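Local coordinates for protein alpha-L-arabinosidase (Xanthomonas axonopodis pv. citri, PDB 6D25) that probably hydrolyses alpha-L-arabinofuranosyl side chains of arabinoxylans, including those on internal di-substituted units, as a trimeric GH51 arabinofuranosidase, at residues T281-A286 with A477-N482; W325-A330 with V377-I382; Q342-R347 with T392-V397; L445-A450 with V507-H512; Q471-P476 with Q488-V493. All blocks are in the same frame, centred on the assembly; numbering follows the deposited sequence.

Interaction 1: residues T281-A286 with A477-N482; sequences TTFDEA and AIATYN
The chain from T281 to E285 runs nearly opposite to that from I478 to Y481, their end-to-end directions 171° apart, yet the backbones stay well separated and meet through side chains and one water. With chi1 of F283 at 49°, its CG sits between the backbone N and the carbonyl carbon, and the ring reaches A479, whose CB lies over one face in a CH-pi contact, 3.9 Å from the ring centroid and shifted toward the rim. At the far end of the ring, F283 CZ comes within 3.5 Å of I478 O, while F283 CE1 packs on I478 CG1 at 3.9 Å. T281 CB meets the Y481 ring obliquely, 3.7 Å from Y481 CE2. A water donates to both T281 O (2.6 Å) and A479 O (3.1 Å), linking the two carbonyls. R347 adds a cation-pi contact to F283. This surface packing between the approach to barrel helix 285-312 and a long loop of the C-terminal beta domain is characteristic of the two-domain GH51 architecture.

Interaction 2: residues W325-A330 with V377-I382; sequences WGTWYA and VLQAMI
Q379 holds CG anti to its own N (chi1 -169°) and stays extended beyond it, which carries OE1 across to the backbone of T327; W328, its CG likewise opposite the backbone N, turns one face of its indole to L378 CD2. Both segments belong to the connections that follow neighbouring strands 319-325 and 366-371 of the (beta/alpha)8 barrel, on the side where GH51 enzymes carry their active site. The backbone at Q379 folds into an inverse gamma turn. Q379 OE1 accepts from T327 N at 2.8 Å, with an N-H...O angle of 150° and the donor somewhat tilted from the carbonyl plane. G326 CA lies only 3.2 Å from the same Q379 OE1, so the amide oxygen is pressed close to the corner in the chain. The other end of the Q379 amide is held as well, NE2 bonding to T394 OG1, while T327 OG1 bonds to D348. Y268 and W274 meet W328 edge-to-face, and a glycerol lies near L378. L378 CD2 stands over the five-membered ring of W328, 3.5 Å from its centroid and 9° off the normal.

Interaction 3: residues Q342-R347 with T392-V397; sequences QQNSLR and TPTYHV
N344 and T394 supply the hydrogen bonds of this buried contact, in which the turn before helix 346-361, the helix between the seventh and eighth strands of the (beta/alpha)8 barrel, meets the N-terminal end of helix 393-400. N344 OD1 accepts two bonds. The hydroxyl of T394 donates in the carbonyl plane, on a lone pair, with T394 OG1 2.8 Å from N344 OD1; T394 N is farther from N344 OD1, at 3.3 Å, and approaches from above that plane. Reaching them depends on chi1 of N344 (-161°), which sets CG opposite the backbone N and aims the amide at the helix start. Because T394 N belongs to the first turn, the asparagine oxygen probably gains from the positive end of the helix dipole. Each helix also has its own N-cap: T392 OG1 accepts from Y395 N, and S345 OG takes a weak bond from R347 N. T392 OG1 is further fixed by a bond to A380 O. By van der Waals contact, the P393 ring lies along the N344-S345 backbone, P393 CD 3.1 Å from N344 O. Beside it the T392 and N344 side chains cross at about a right angle, T392 CB standing 3.4 Å from N344 CG.

Interaction 4: residues L445-A450 with V507-H512; sequences LTNLDA and VALPAH
N447 and H512 each aim a side-chain nitrogen at backbone carbonyls of the other segment. The amide of N447 extends from the end of strand 441-447, with CG anti to the backbone N (chi1 -174°), and places ND2 beside L509 O and P510 O. N447 ND2 bonds to L509 O at 3.2 Å; the carbonyl oxygen lies close to the amide plane, although the donor stands well above the plane of the carbonyl group. N447 ND2 also makes a weak bond of 3.1 Å to P510 O. The opposite corner of the amide is used too, since N447 OD1 accepts from D449 N at 3.0 Å and closes an Asx turn. H512 N bonds to D449 O at 2.9 Å, and the H512 ring meets A450 O edge-on, ND1 donating at 3.0 Å with the acceptor 5° from the ring plane. NE2 of the same ring bonds to A475 O. Along the strands, L445 and V507 reach tip to tip, L445 CD1 to V507 CG2 4.0 Å, while L509 sets CD2 against N447 CB. Strands 441-447 and 504-509 are not paired here but face each other across the interior of the C-terminal beta sandwich, axes 8.9 Å apart. Both ring nitrogens of H512 are near carbonyl oxygens, consistent with a protonated imidazolium, and the side-chain bonds satisfy backbone oxygens where the strands give way to turns.

Interaction 5: residues Q471-P476 with Q488-V493; sequences QILTAP and QAVAPV
I472 and V493 form the close-knit end of this contact, an antiparallel hydrogen-bonded pair in which I472 N bonds to V493 O at 2.9 Å and V493 N to I472 O at 3.1 Å, both fairly straight. Their side chains lie on the same face and cross, I472 CG2 to V493 CG2 3.7 Å. L473, on the other side, tucks CD1 against the A491-P492 peptide, 3.4 Å from A491 C, and also touches V490 CG1. Its chi1 of -171° turns the branch toward that peptide. The pair joins strand 468-473 to the short strand 493-494 at an edge of the C-terminal beta sandwich, and helix 393-400 packs on L473 and P492. Beyond P492 the backbones separate and waters take over. One water sits close to both I472 O and A491 O and accepts from T474 N; a second accepts from A491 N at 3.0 Å and lies 2.7 Å from T474 O. Farther along, A475 CB and V490 CG2 touch at 4.0 Å, whereas V493 remains exposed at the opposite end.

Following the chain, 281-286 opens interaction 1, a loop that closes only at 477-482 and contains interactions 2 and 3 entirely. Those two cross: 325-330 and 342-347 come first, then 377-382 and 392-397, and they touch through Y329 N and Q342 OE1. Interaction 4 opens at 445-450 and closes at 507-512, with interaction 5 (471-476 to 488-493) nested inside; interaction 1 crosses both. Interactions 2 and 3 lie in the barrel and the helix after it, interactions 4 and 5 in the beta sandwich, and interaction 1 between barrel and beta domain. Probable hydrogen bonds tie interaction 1 to interactions 3 and 5: T480 O to L346 N, which links the domains, and N482 OD1 to V490 N.

Interaction 1: residues T281-A286 with A477-N482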
# COMPACT_ATOMS: atom_id res chain seq x y z
N THR A 281 -8.97 -42.34 0.97
CA THR A 281 -8.76 -43.74 0.58
C THR A 281 -9.90 -44.66 1.03
O THR A 281 -10.09 -45.68 0.40
CB THR A 281 -7.49 -44.33 1.18
OG1 THR A 281 -7.55 -44.23 2.61
CG2 THR A 281 -6.23 -43.65 0.68
N THR A 282 -10.59 -44.34 2.13
CA THR A 282 -11.44 -45.29 2.82
C THR A 282 -12.72 -44.57 3.21
O THR A 282 -12.68 -43.60 3.98
CB THR A 282 -10.76 -45.83 4.09
OG1 THR A 282 -9.40 -46.16 3.80
CG2 THR A 282 -11.48 -47.02 4.67
N PHE A 283 -13.85 -44.99 2.68
CA PHE A 283 -15.07 -44.29 2.95
C PHE A 283 -16.27 -45.18 2.63
O PHE A 283 -16.19 -46.08 1.81
CB PHE A 283 -15.15 -42.99 2.14
CG PHE A 283 -14.86 -43.11 0.66
CD1 PHE A 283 -15.85 -43.41 -0.24
CD2 PHE A 283 -13.57 -42.87 0.17
CE1 PHE A 283 -15.55 -43.51 -1.59
CE2 PHE A 283 -13.28 -42.97 -1.17
CZ PHE A 283 -14.27 -43.29 -2.06
N ASP A 284 -17.38 -44.85 3.26
CA ASP A 284 -18.62 -45.57 3.08
C ASP A 284 -19.56 -44.76 2.17
O ASP A 284 -19.20 -43.69 1.64
CB ASP A 284 -19.25 -45.90 4.43
CG ASP A 284 -19.66 -44.69 5.26
OD1 ASP A 284 -19.69 -43.55 4.73
OD2 ASP A 284 -19.91 -44.92 6.46
N GLU A 285 -20.78 -45.26 1.99
CA GLU A 285 -21.68 -44.65 1.03
C GLU A 285 -22.10 -43.25 1.51
O GLU A 285 -22.32 -42.38 0.67
CB GLU A 285 -22.90 -45.53 0.80
CG GLU A 285 -23.85 -45.01 -0.27
CD GLU A 285 -24.94 -45.98 -0.69
OE1 GLU A 285 -24.98 -47.12 -0.10
OE2 GLU A 285 -25.79 -45.62 -1.54
N ALA A 286 -22.24 -43.07 2.83
CA ALA A 286 -22.59 -41.73 3.39
C ALA A 286 -21.54 -40.68 2.97
O ALA A 286 -21.91 -39.59 2.53
CB ALA A 286 -22.72 -41.81 4.90
N ALA A 477 -15.37 -51.17 -6.92
CA ALA A 477 -15.79 -50.59 -5.63
C ALA A 477 -15.64 -49.06 -5.69
O ALA A 477 -14.75 -48.55 -6.37
CB ALA A 477 -14.98 -51.19 -4.50
N ILE A 478 -16.49 -48.35 -4.95
CA ILE A 478 -16.45 -46.88 -4.96
C ILE A 478 -15.10 -46.34 -4.47
O ILE A 478 -14.63 -45.31 -4.94
CB ILE A 478 -17.62 -46.25 -4.18
CG1 ILE A 478 -17.64 -46.66 -2.71
CG2 ILE A 478 -18.95 -46.56 -4.87
CD1 ILE A 478 -18.76 -45.99 -1.92
N ALA A 479 -14.49 -47.01 -3.49
CA ALA A 479 -13.25 -46.51 -2.91
C ALA A 479 -12.05 -47.16 -3.60
O ALA A 479 -11.27 -47.90 -2.92
CB ALA A 479 -13.23 -46.82 -1.43
N THR A 480 -11.97 -47.12 -4.91
CA THR A 480 -10.84 -47.70 -5.61
C THR A 480 -10.00 -46.52 -6.11
O THR A 480 -10.56 -45.52 -6.56
CB THR A 480 -11.29 -48.58 -6.79
OG1 THR A 480 -12.25 -49.54 -6.34
CG2 THR A 480 -10.15 -49.30 -7.47
N TYR A 481 -8.68 -46.66 -6.03
CA TYR A 481 -7.77 -45.65 -6.51
C TYR A 481 -6.57 -46.35 -7.16
O TYR A 481 -6.41 -47.53 -7.04
CB TYR A 481 -7.35 -44.73 -5.35
CG TYR A 481 -6.84 -45.42 -4.11
CD1 TYR A 481 -5.51 -45.79 -4.00
CD2 TYR A 481 -7.66 -45.67 -3.04
CE1 TYR A 481 -5.01 -46.40 -2.86
CE2 TYR A 481 -7.21 -46.32 -1.90
CZ TYR A 481 -5.86 -46.64 -1.80
OH TYR A 481 -5.36 -47.25 -0.71
N ASN A 482 -5.77 -45.58 -7.87
CA ASN A 482 -4.61 -46.10 -8.57
C ASN A 482 -3.37 -45.95 -7.68
O ASN A 482 -3.21 -44.94 -6.97
CB ASN A 482 -4.43 -45.37 -9.90
CG ASN A 482 -5.52 -45.70 -10.89
OD1 ASN A 482 -6.09 -46.80 -10.82
ND2 ASN A 482 -5.82 -44.76 -11.79
O HOH W 1 -10.09 -48.21 -0.04

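Interaction 2: residues W325-A330 with V377-I382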
# COMPACT_ATOMS: atom_id res chain seq x y z
N TRP A 325 -10.81 -25.27 -7.79
CA TRP A 325 -11.87 -26.19 -7.46
C TRP A 325 -11.27 -27.59 -7.28
O TRP A 325 -10.12 -27.81 -7.65
CB TRP A 325 -12.97 -26.18 -8.52
CG TRP A 325 -12.54 -26.71 -9.86
CD1 TRP A 325 -11.89 -26.01 -10.84
CD2 TRP A 325 -12.74 -28.04 -10.38
NE1 TRP A 325 -11.63 -26.82 -11.91
CE2 TRP A 325 -12.17 -28.05 -11.68
CE3 TRP A 325 -13.32 -29.21 -9.89
CZ2 TRP A 325 -12.17 -29.20 -12.47
CZ3 TRP A 325 -13.35 -30.33 -10.69
CH2 TRP A 325 -12.78 -30.33 -11.96
N GLY A 326 -12.07 -28.49 -6.74
CA GLY A 326 -11.67 -29.87 -6.49
C GLY A 326 -11.80 -30.28 -5.04
O GLY A 326 -12.22 -29.50 -4.20
N THR A 327 -11.45 -31.53 -4.77
CA THR A 327 -11.61 -32.10 -3.46
C THR A 327 -10.42 -31.76 -2.57
O THR A 327 -9.30 -31.68 -3.00
CB THR A 327 -11.80 -33.62 -3.54
OG1 THR A 327 -10.72 -34.21 -4.27
CG2 THR A 327 -13.11 -33.97 -4.20
N TRP A 328 -10.72 -31.63 -1.28
CA TRP A 328 -9.71 -31.44 -0.24
C TRP A 328 -10.04 -32.39 0.91
O TRP A 328 -11.06 -32.24 1.57
CB TRP A 328 -9.69 -29.98 0.20
CG TRP A 328 -8.45 -29.56 0.95
CD1 TRP A 328 -7.67 -30.32 1.78
CD2 TRP A 328 -7.89 -28.24 0.97
NE1 TRP A 328 -6.65 -29.57 2.28
CE2 TRP A 328 -6.76 -28.28 1.81
CE3 TRP A 328 -8.23 -27.03 0.36
CZ2 TRP A 328 -5.97 -27.16 2.07
CZ3 TRP A 328 -7.43 -25.92 0.58
CH2 TRP A 328 -6.31 -25.99 1.42
N TYR A 329 -9.13 -33.36 1.12
CA TYR A 329 -9.27 -34.41 2.12
C TYR A 329 -8.24 -34.23 3.25
O TYR A 329 -7.39 -33.39 3.18
CB TYR A 329 -9.05 -35.78 1.46
CG TYR A 329 -10.02 -36.11 0.34
CD1 TYR A 329 -11.39 -36.14 0.56
CD2 TYR A 329 -9.56 -36.44 -0.93
CE1 TYR A 329 -12.28 -36.45 -0.45
CE2 TYR A 329 -10.44 -36.78 -1.95
CZ TYR A 329 -11.81 -36.78 -1.71
OH TYR A 329 -12.70 -37.12 -2.71
N ALA A 330 -8.31 -35.09 4.27
CA ALA A 330 -7.21 -35.24 5.22
C ALA A 330 -5.94 -35.62 4.44
O ALA A 330 -6.00 -36.36 3.44
CB ALA A 330 -7.51 -36.31 6.26
N VAL A 377 -0.50 -32.89 -5.43
CA VAL A 377 -1.10 -31.92 -4.49
C VAL A 377 -2.61 -31.90 -4.75
O VAL A 377 -3.06 -31.76 -5.90
CB VAL A 377 -0.52 -30.52 -4.71
CG1 VAL A 377 -1.26 -29.46 -3.93
CG2 VAL A 377 0.97 -30.49 -4.37
N LEU A 378 -3.37 -32.04 -3.66
CA LEU A 378 -4.82 -32.01 -3.70
C LEU A 378 -5.34 -32.97 -4.78
O LEU A 378 -4.89 -34.08 -4.78
CB LEU A 378 -5.30 -30.56 -3.83
CG LEU A 378 -5.11 -29.73 -2.56
CD1 LEU A 378 -5.40 -28.26 -2.80
CD2 LEU A 378 -5.96 -30.24 -1.41
N GLN A 379 -6.28 -32.56 -5.65
CA GLN A 379 -6.96 -33.50 -6.57
C GLN A 379 -6.13 -33.63 -7.85
O GLN A 379 -6.56 -33.19 -8.93
CB GLN A 379 -8.39 -33.05 -6.89
CG GLN A 379 -9.18 -34.15 -7.61
CD GLN A 379 -10.64 -33.83 -7.86
OE1 GLN A 379 -11.20 -32.91 -7.25
NE2 GLN A 379 -11.27 -34.61 -8.73
N ALA A 380 -4.96 -34.27 -7.74
CA ALA A 380 -3.94 -34.21 -8.76
C ALA A 380 -4.26 -35.03 -10.01
O ALA A 380 -5.01 -36.01 -9.98
CB ALA A 380 -2.65 -34.68 -8.15
N MET A 381 -3.63 -34.63 -11.14
CA MET A 381 -3.64 -35.44 -12.34
C MET A 381 -2.72 -36.65 -12.18
O MET A 381 -2.98 -37.73 -12.72
CB MET A 381 -3.14 -34.65 -13.56
CG MET A 381 -3.92 -33.44 -13.95
SD MET A 381 -5.71 -33.71 -14.11
CE MET A 381 -6.26 -33.16 -12.53
N ILE A 382 -1.62 -36.44 -11.50
CA ILE A 382 -0.49 -37.36 -11.51
C ILE A 382 0.11 -37.41 -10.11
O ILE A 382 0.14 -36.38 -9.46
CB ILE A 382 0.58 -36.90 -12.53
CG1 ILE A 382 0.03 -36.89 -13.95
CG2 ILE A 382 1.86 -37.72 -12.42
CD1 ILE A 382 0.88 -36.10 -14.91

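Interaction 3: residues Q342-R347 with T392-V397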
# COMPACT_ATOMS: atom_id res chain seq x y z
N GLN A 342 -2.97 -36.40 -0.96
CA GLN A 342 -4.15 -37.21 -0.76
C GLN A 342 -4.26 -38.17 -1.96
O GLN A 342 -3.73 -37.87 -3.04
CB GLN A 342 -5.39 -36.32 -0.61
CG GLN A 342 -5.67 -35.44 -1.83
CD GLN A 342 -6.74 -34.38 -1.63
OE1 GLN A 342 -6.80 -33.76 -0.57
NE2 GLN A 342 -7.55 -34.14 -2.65
N GLN A 343 -4.96 -39.28 -1.77
CA GLN A 343 -5.22 -40.18 -2.87
C GLN A 343 -6.42 -39.63 -3.67
O GLN A 343 -7.05 -38.58 -3.36
CB GLN A 343 -5.43 -41.63 -2.38
CG GLN A 343 -4.22 -42.54 -2.59
CD GLN A 343 -3.92 -42.81 -4.05
OE1 GLN A 343 -4.67 -42.38 -4.92
NE2 GLN A 343 -2.83 -43.52 -4.34
N ASN A 344 -6.63 -40.31 -4.79
CA ASN A 344 -7.51 -39.86 -5.86
C ASN A 344 -8.26 -41.10 -6.34
O ASN A 344 -7.64 -42.01 -6.92
CB ASN A 344 -6.64 -39.20 -6.93
CG ASN A 344 -7.37 -38.30 -7.89
OD1 ASN A 344 -8.29 -38.77 -8.61
ND2 ASN A 344 -6.89 -37.07 -7.98
N SER A 345 -9.56 -41.18 -5.99
CA SER A 345 -10.33 -42.38 -6.16
C SER A 345 -11.40 -42.18 -7.24
O SER A 345 -11.54 -41.11 -7.82
CB SER A 345 -10.98 -42.78 -4.84
OG SER A 345 -12.07 -41.92 -4.56
N LEU A 346 -12.18 -43.23 -7.47
CA LEU A 346 -13.34 -43.12 -8.36
C LEU A 346 -14.25 -41.94 -7.95
O LEU A 346 -14.86 -41.27 -8.82
CB LEU A 346 -14.12 -44.43 -8.36
CG LEU A 346 -15.34 -44.49 -9.28
CD1 LEU A 346 -14.97 -44.25 -10.74
CD2 LEU A 346 -16.07 -45.83 -9.08
N ARG A 347 -14.35 -41.69 -6.65
CA ARG A 347 -15.15 -40.57 -6.15
C ARG A 347 -14.66 -39.23 -6.77
O ARG A 347 -15.44 -38.37 -7.17
CB ARG A 347 -15.08 -40.54 -4.62
CG ARG A 347 -15.96 -39.47 -3.97
CD ARG A 347 -15.91 -39.51 -2.45
NE ARG A 347 -14.56 -39.37 -1.94
CZ ARG A 347 -14.24 -39.51 -0.64
NH1 ARG A 347 -15.18 -39.60 0.28
NH2 ARG A 347 -12.96 -39.61 -0.30
N THR A 392 -4.06 -40.54 -12.22
CA THR A 392 -5.19 -40.68 -11.29
C THR A 392 -6.50 -40.86 -12.07
O THR A 392 -6.61 -40.56 -13.25
CB THR A 392 -5.29 -39.45 -10.38
OG1 THR A 392 -5.65 -38.32 -11.19
CG2 THR A 392 -4.00 -39.21 -9.62
N PRO A 393 -7.55 -41.29 -11.37
CA PRO A 393 -8.87 -41.30 -11.95
C PRO A 393 -9.28 -39.94 -12.51
O PRO A 393 -9.93 -39.87 -13.55
CB PRO A 393 -9.80 -41.76 -10.82
CG PRO A 393 -8.91 -42.61 -10.00
CD PRO A 393 -7.58 -41.87 -10.02
N THR A 394 -8.88 -38.87 -11.85
CA THR A 394 -9.23 -37.52 -12.28
C THR A 394 -8.57 -37.22 -13.63
O THR A 394 -9.21 -36.64 -14.49
CB THR A 394 -8.83 -36.49 -11.22
OG1 THR A 394 -9.55 -36.76 -10.03
CG2 THR A 394 -9.07 -35.06 -11.67
N TYR A 395 -7.32 -37.60 -13.82
CA TYR A 395 -6.63 -37.47 -15.10
C TYR A 395 -7.47 -38.04 -16.23
O TYR A 395 -7.60 -37.43 -17.31
CB TYR A 395 -5.27 -38.17 -15.06
CG TYR A 395 -4.51 -38.20 -16.36
CD1 TYR A 395 -4.70 -39.19 -17.31
CD2 TYR A 395 -3.58 -37.22 -16.65
CE1 TYR A 395 -4.01 -39.20 -18.51
CE2 TYR A 395 -2.85 -37.23 -17.83
CZ TYR A 395 -3.05 -38.23 -18.77
OH TYR A 395 -2.32 -38.22 -19.93
N HIS A 396 -8.00 -39.25 -15.99
CA HIS A 396 -8.76 -39.95 -17.02
C HIS A 396 -10.04 -39.19 -17.34
O HIS A 396 -10.50 -39.25 -18.49
CB HIS A 396 -9.06 -41.38 -16.58
CG HIS A 396 -7.83 -42.20 -16.44
ND1 HIS A 396 -6.87 -42.30 -17.44
CD2 HIS A 396 -7.37 -42.97 -15.42
CE1 HIS A 396 -5.92 -43.13 -17.06
NE2 HIS A 396 -6.18 -43.50 -15.81
N VAL A 397 -10.61 -38.45 -16.39
CA VAL A 397 -11.79 -37.65 -16.72
C VAL A 397 -11.40 -36.45 -17.61
O VAL A 397 -12.11 -36.14 -18.59
CB VAL A 397 -12.55 -37.21 -15.47
CG1 VAL A 397 -13.82 -36.45 -15.86
CG2 VAL A 397 -12.91 -38.39 -14.58

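Interaction 4: residues L445-A450 with V507-H512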
# COMPACT_ATOMS: atom_id res chain seq x y z
N LEU A 445 -22.37 -38.90 -19.43
CA LEU A 445 -23.33 -39.25 -18.40
C LEU A 445 -22.58 -39.83 -17.19
O LEU A 445 -21.64 -40.65 -17.36
CB LEU A 445 -24.31 -40.31 -18.93
CG LEU A 445 -25.23 -39.87 -20.08
CD1 LEU A 445 -25.92 -41.08 -20.67
CD2 LEU A 445 -26.26 -38.83 -19.61
N THR A 446 -23.03 -39.46 -16.01
CA THR A 446 -22.51 -39.94 -14.76
C THR A 446 -23.66 -40.51 -13.92
O THR A 446 -24.69 -39.84 -13.73
CB THR A 446 -21.85 -38.80 -13.97
OG1 THR A 446 -20.73 -38.33 -14.73
CG2 THR A 446 -21.38 -39.23 -12.61
N ASN A 447 -23.47 -41.73 -13.44
CA ASN A 447 -24.40 -42.36 -12.49
C ASN A 447 -23.80 -42.17 -11.09
O ASN A 447 -22.77 -42.78 -10.77
CB ASN A 447 -24.61 -43.84 -12.80
CG ASN A 447 -25.67 -44.53 -11.95
OD1 ASN A 447 -26.11 -43.95 -10.92
ND2 ASN A 447 -26.09 -45.74 -12.38
N LEU A 448 -24.44 -41.34 -10.28
CA LEU A 448 -23.94 -40.96 -8.94
C LEU A 448 -24.25 -42.04 -7.92
O LEU A 448 -23.68 -42.01 -6.84
CB LEU A 448 -24.60 -39.64 -8.49
CG LEU A 448 -24.15 -38.36 -9.20
CD1 LEU A 448 -24.78 -38.22 -10.58
CD2 LEU A 448 -24.48 -37.13 -8.35
N ASP A 449 -25.17 -42.94 -8.21
CA ASP A 449 -25.61 -43.94 -7.23
C ASP A 449 -24.45 -44.92 -6.98
O ASP A 449 -23.87 -45.47 -7.92
CB ASP A 449 -26.88 -44.66 -7.71
CG ASP A 449 -27.63 -45.37 -6.60
OD1 ASP A 449 -26.98 -46.21 -5.91
OD2 ASP A 449 -28.87 -45.10 -6.45
N ALA A 450 -24.14 -45.17 -5.71
CA ALA A 450 -23.06 -46.09 -5.32
C ALA A 450 -23.43 -47.54 -5.66
O ALA A 450 -22.52 -48.37 -5.74
CB ALA A 450 -22.76 -45.98 -3.83
N VAL A 507 -29.00 -46.12 -23.01
CA VAL A 507 -27.76 -46.39 -22.30
C VAL A 507 -28.06 -47.23 -21.05
O VAL A 507 -28.82 -46.81 -20.19
CB VAL A 507 -27.07 -45.08 -21.91
CG1 VAL A 507 -25.70 -45.34 -21.29
CG2 VAL A 507 -26.95 -44.11 -23.06
N ALA A 508 -27.43 -48.37 -20.94
CA ALA A 508 -27.37 -49.15 -19.69
C ALA A 508 -26.15 -48.65 -18.90
O ALA A 508 -24.99 -48.94 -19.23
CB ALA A 508 -27.32 -50.64 -19.99
N LEU A 509 -26.42 -47.82 -17.91
CA LEU A 509 -25.38 -47.05 -17.21
C LEU A 509 -25.11 -47.70 -15.84
O LEU A 509 -25.99 -47.67 -14.95
CB LEU A 509 -25.90 -45.63 -17.03
CG LEU A 509 -24.88 -44.62 -16.55
CD1 LEU A 509 -23.67 -44.56 -17.49
CD2 LEU A 509 -25.50 -43.23 -16.40
N PRO A 510 -23.94 -48.32 -15.68
CA PRO A 510 -23.69 -48.98 -14.39
C PRO A 510 -23.61 -47.98 -13.22
O PRO A 510 -23.38 -46.77 -13.42
CB PRO A 510 -22.32 -49.68 -14.55
CG PRO A 510 -22.17 -49.83 -16.06
CD PRO A 510 -22.83 -48.57 -16.59
N ALA A 511 -23.80 -48.52 -12.03
CA ALA A 511 -23.62 -47.74 -10.77
C ALA A 511 -22.23 -47.09 -10.78
O ALA A 511 -21.30 -47.64 -11.36
CB ALA A 511 -23.81 -48.65 -9.59
N HIS A 512 -22.10 -45.93 -10.13
CA HIS A 512 -20.83 -45.27 -9.87
C HIS A 512 -19.92 -45.28 -11.12
O HIS A 512 -18.78 -45.76 -11.08
CB HIS A 512 -20.15 -45.86 -8.64
CG HIS A 512 -19.81 -47.33 -8.67
ND1 HIS A 512 -20.48 -48.24 -7.88
CD2 HIS A 512 -18.84 -48.02 -9.31
CE1 HIS A 512 -19.94 -49.44 -8.03
NE2 HIS A 512 -18.95 -49.35 -8.92

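Interaction 5: residues Q471-P476 with Q488-V493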
# COMPACT_ATOMS: atom_id res chain seq x y z
N GLN A 471 -16.62 -44.72 -24.10
CA GLN A 471 -15.75 -45.20 -23.07
C GLN A 471 -16.42 -45.07 -21.70
O GLN A 471 -17.27 -44.21 -21.50
CB GLN A 471 -14.47 -44.35 -23.09
CG GLN A 471 -13.63 -44.52 -24.35
CD GLN A 471 -12.69 -45.69 -24.28
OE1 GLN A 471 -11.77 -45.78 -23.44
NE2 GLN A 471 -12.88 -46.62 -25.20
N ILE A 472 -16.03 -45.94 -20.79
CA ILE A 472 -16.57 -45.96 -19.43
C ILE A 472 -15.41 -45.93 -18.45
O ILE A 472 -14.43 -46.65 -18.61
CB ILE A 472 -17.49 -47.17 -19.15
CG1 ILE A 472 -18.05 -47.10 -17.72
CG2 ILE A 472 -16.82 -48.51 -19.45
CD1 ILE A 472 -19.24 -48.02 -17.48
N LEU A 473 -15.56 -45.08 -17.45
CA LEU A 473 -14.69 -45.04 -16.30
C LEU A 473 -15.48 -45.47 -15.06
O LEU A 473 -16.45 -44.79 -14.68
CB LEU A 473 -14.13 -43.63 -16.14
CG LEU A 473 -13.03 -43.46 -15.10
CD1 LEU A 473 -11.78 -44.28 -15.51
CD2 LEU A 473 -12.65 -41.99 -15.00
N THR A 474 -15.08 -46.60 -14.50
CA THR A 474 -15.70 -47.17 -13.33
C THR A 474 -14.66 -48.07 -12.64
O THR A 474 -13.49 -48.12 -13.06
CB THR A 474 -17.03 -47.89 -13.67
OG1 THR A 474 -17.75 -48.20 -12.47
CG2 THR A 474 -16.83 -49.15 -14.46
N ALA A 475 -15.10 -48.74 -11.61
CA ALA A 475 -14.28 -49.69 -10.88
C ALA A 475 -15.24 -50.60 -10.10
O ALA A 475 -16.40 -50.24 -9.93
CB ALA A 475 -13.30 -48.99 -9.96
N PRO A 476 -14.75 -51.73 -9.61
CA PRO A 476 -15.62 -52.65 -8.88
C PRO A 476 -16.14 -52.04 -7.56
O PRO A 476 -17.29 -52.28 -7.21
CB PRO A 476 -14.75 -53.90 -8.63
CG PRO A 476 -13.56 -53.74 -9.57
CD PRO A 476 -13.38 -52.25 -9.74
N GLN A 488 -3.60 -49.17 -13.04
CA GLN A 488 -4.81 -49.06 -13.88
C GLN A 488 -5.99 -49.71 -13.16
O GLN A 488 -6.90 -50.21 -13.81
CB GLN A 488 -4.60 -49.67 -15.27
CG GLN A 488 -3.51 -48.95 -16.07
CD GLN A 488 -3.69 -49.07 -17.56
OE1 GLN A 488 -3.61 -50.16 -18.09
NE2 GLN A 488 -3.99 -47.98 -18.25
N ALA A 489 -6.06 -49.62 -11.86
CA ALA A 489 -7.23 -50.12 -11.13
C ALA A 489 -8.47 -49.32 -11.57
O ALA A 489 -9.55 -49.86 -11.55
CB ALA A 489 -7.02 -50.00 -9.62
N VAL A 490 -8.31 -48.03 -11.87
CA VAL A 490 -9.40 -47.17 -12.33
C VAL A 490 -8.95 -46.54 -13.64
O VAL A 490 -8.09 -45.66 -13.61
CB VAL A 490 -9.78 -46.08 -11.31
CG1 VAL A 490 -11.04 -45.33 -11.72
CG2 VAL A 490 -10.00 -46.67 -9.92
N ALA A 491 -9.50 -47.02 -14.77
CA ALA A 491 -9.02 -46.49 -16.07
C ALA A 491 -10.07 -46.79 -17.13
O ALA A 491 -10.78 -47.78 -17.02
CB ALA A 491 -7.69 -47.12 -16.45
N PRO A 492 -10.14 -45.93 -18.16
CA PRO A 492 -11.24 -46.01 -19.07
C PRO A 492 -11.07 -47.20 -20.02
O PRO A 492 -9.96 -47.51 -20.40
CB PRO A 492 -11.26 -44.66 -19.80
CG PRO A 492 -9.88 -44.12 -19.65
CD PRO A 492 -9.31 -44.77 -18.41
N VAL A 493 -12.18 -47.83 -20.38
CA VAL A 493 -12.20 -48.92 -21.34
C VAL A 493 -13.39 -48.71 -22.28
O VAL A 493 -14.29 -47.88 -21.98
CB VAL A 493 -12.30 -50.28 -20.62
CG1 VAL A 493 -11.09 -50.54 -19.74
CG2 VAL A 493 -13.64 -50.44 -19.86
O HOH W 2 -13.46 -48.31 -16.48
O HOH W 3 -11.40 -49.32 -14.28